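Local coordinates for L-threonine-O-3-phosphate decarboxylase (Porphyromonas gingivalis, PDB 3FKD), which probably binds pyridoxal 5'-phosphate and probably decarboxylates L-threonine O-3-phosphate, at residues A[144-148]-A[149-153]. Residues are numbered along the deposited sequence; the frame is centred on the assembly and turned at random.
Sequences RLLQR and TEILR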
loop_
_atom_site.group_PDB
_atom_site.type_symbol
_atom_site.label_atom_id
_atom_site.label_comp_id
_atom_site.label_asym_id
_atom_site.label_seq_id
_atom_site.Cartn_x
_atom_site.Cartn_y
_atom_site.Cartn_z
ATOM N N ARG A 144 7.371 -9.920 25.595
ATOM C CA ARG A 144 7.071 -11.261 26.070
ATOM C C ARG A 144 7.549 -12.244 25.028
ATOM O O ARG A 144 7.332 -12.047 23.859
ATOM C CB ARG A 144 5.579 -11.427 26.333
ATOM C CG ARG A 144 5.205 -12.748 26.956
ATOM C CD ARG A 144 4.864 -13.847 25.931
ATOM N NE ARG A 144 4.236 -13.354 24.692
ATOM C CZ ARG A 144 2.923 -13.307 24.452
ATOM N NH1 ARG A 144 2.066 -13.724 25.385
ATOM N NH2 ARG A 144 2.464 -12.847 23.279
ATOM N N LEU A 145 8.237 -13.293 25.439
ATOM C CA LEU A 145 8.796 -14.232 24.474
ATOM C C LEU A 145 8.424 -15.641 24.877
ATOM O O LEU A 145 8.706 -16.070 25.995
ATOM C CB LEU A 145 10.324 -14.086 24.368
ATOM C CG LEU A 145 11.059 -14.878 23.247
ATOM C CD1 LEU A 145 10.986 -14.179 21.930
ATOM C CD2 LEU A 145 12.561 -15.153 23.570
ATOM N N LEU A 146 7.776 -16.339 23.954
ATOM C CA LEU A 146 7.437 -17.744 24.080
ATOM C C LEU A 146 8.534 -18.565 23.408
ATOM O O LEU A 146 9.139 -18.128 22.418
ATOM C CB LEU A 146 6.115 -18.005 23.364
ATOM C CG LEU A 146 5.007 -17.094 23.843
ATOM C CD1 LEU A 146 3.730 -17.262 22.999
ATOM C CD2 LEU A 146 4.773 -17.404 25.303
ATOM N N GLN A 147 8.778 -19.757 23.942
ATOM C CA GLN A 147 9.769 -20.666 23.390
ATOM C C GLN A 147 9.208 -21.281 22.135
ATOM O O GLN A 147 8.049 -21.660 22.108
ATOM C CB GLN A 147 10.066 -21.782 24.392
ATOM C CG GLN A 147 10.804 -21.337 25.629
ATOM C CD GLN A 147 12.117 -20.729 25.266
ATOM O OE1 GLN A 147 12.945 -21.374 24.620
ATOM N NE2 GLN A 147 12.326 -19.472 25.660
ATOM N N ARG A 148 10.045 -21.390 21.105
ATOM C CA ARG A 148 9.676 -22.048 19.851
ATOM C C ARG A 148 8.884 -23.293 20.176
ATOM O O ARG A 148 7.981 -23.669 19.439
ATOM C CB ARG A 148 10.937 -22.387 19.030
ATOM C CG ARG A 148 10.860 -23.698 18.269
ATOM C CD ARG A 148 12.052 -23.986 17.357
ATOM N NE ARG A 148 11.661 -25.069 16.458
ATOM C CZ ARG A 148 11.168 -24.899 15.227
ATOM N NH1 ARG A 148 11.068 -23.684 14.715
ATOM N NH2 ARG A 148 10.802 -25.945 14.493
ATOM N N THR A 149 9.219 -23.895 21.315
ATOM C CA THR A 149 8.596 -25.120 21.828
ATOM C C THR A 149 7.208 -24.922 22.430
ATOM O O THR A 149 6.331 -25.762 22.267
ATOM C CB THR A 149 9.485 -25.748 22.914
ATOM O OG1 THR A 149 10.840 -25.768 22.457
ATOM C CG2 THR A 149 9.045 -27.159 23.230
ATOM N N GLU A 150 7.011 -23.826 23.146
ATOM C CA GLU A 150 5.706 -23.552 23.740
ATOM C C GLU A 150 4.718 -23.324 22.613
ATOM O O GLU A 150 3.570 -23.773 22.658
ATOM C CB GLU A 150 5.777 -22.334 24.659
ATOM C CG GLU A 150 4.419 -21.805 25.081
ATOM C CD GLU A 150 3.624 -22.773 25.956
ATOM O OE1 GLU A 150 4.212 -23.756 26.474
ATOM O OE2 GLU A 150 2.404 -22.538 26.131
ATOM N N ILE A 151 5.187 -22.652 21.575
ATOM C CA ILE A 151 4.370 -22.410 20.409
ATOM C C ILE A 151 3.998 -23.722 19.716
ATOM O O ILE A 151 2.816 -23.950 19.460
ATOM C CB ILE A 151 5.032 -21.400 19.456
ATOM C CG1 ILE A 151 5.004 -20.012 20.098
ATOM C CG2 ILE A 151 4.290 -21.351 18.150
ATOM C CD1 ILE A 151 5.512 -18.893 19.238
ATOM N N LEU A 152 4.979 -24.591 19.440
ATOM C CA LEU A 152 4.682 -25.888 18.795
ATOM C C LEU A 152 3.586 -26.747 19.473
ATOM O O LEU A 152 2.838 -27.454 18.805
ATOM C CB LEU A 152 5.955 -26.721 18.580
ATOM C CG LEU A 152 6.942 -26.029 17.658
ATOM C CD1 LEU A 152 8.304 -26.697 17.623
ATOM C CD2 LEU A 152 6.313 -25.951 16.252
ATOM N N ARG A 153 3.478 -26.705 20.791
ATOM C CA ARG A 153 2.452 -27.528 21.404
ATOM C C ARG A 153 1.095 -26.874 21.258
ATOM O O ARG A 153 0.092 -27.569 21.168
ATOM C CB ARG A 153 2.779 -27.936 22.847
ATOM C CG ARG A 153 2.572 -26.889 23.955
ATOM C CD ARG A 153 3.618 -27.153 25.043
ATOM N NE ARG A 153 4.729 -27.893 24.429
ATOM C CZ ARG A 153 5.241 -29.030 24.898
ATOM N NH1 ARG A 153 4.784 -29.551 26.035
ATOM N NH2 ARG A 153 6.224 -29.633 24.239
#
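Gln147 O accepts the amide of Ile151, with 3.1 Å between Ile151 N and Gln147 O, and so closes the first turn of helix 148-157. Gln147 is the N-cap residue of this helix, which follows strand 132-136 in the alternating strand and helix pattern of the large, mixed-sheet domain found in class I and II aminotransferases. A second, weak bond brings Glu150 N to the same carbonyl, and the following bond of the helix, one residue on, joins Leu152 N to Arg148 O.

Just before the cap, CB of Leu146 leaves the backbone toward the helix. This CB rests 4.0 Å from Ile151 CG1, and the two side chains meet at about a right angle. Ile151 is buried, with CG1 beside its own backbone N (chi1 -70°), on the side where Leu146 lies. Leu146 CD1 touches Ile151 CG1 as well, and also sits 4.2 Å above the centre of the Arg144 guanidinium plane. Leu146 N, meanwhile, is bonded to Asn137 OD1, close to the end of strand 132-136.

Arg148, the residue right after the cap, runs extended from CG to NE past Leu152, one turn further along. Its charged end goes to Asp182 in a salt bridge, and NH1 also bonds to Val177 O. Leu152 CD1 packs obliquely against the guanidinium, 3.9 Å from Arg148 NE.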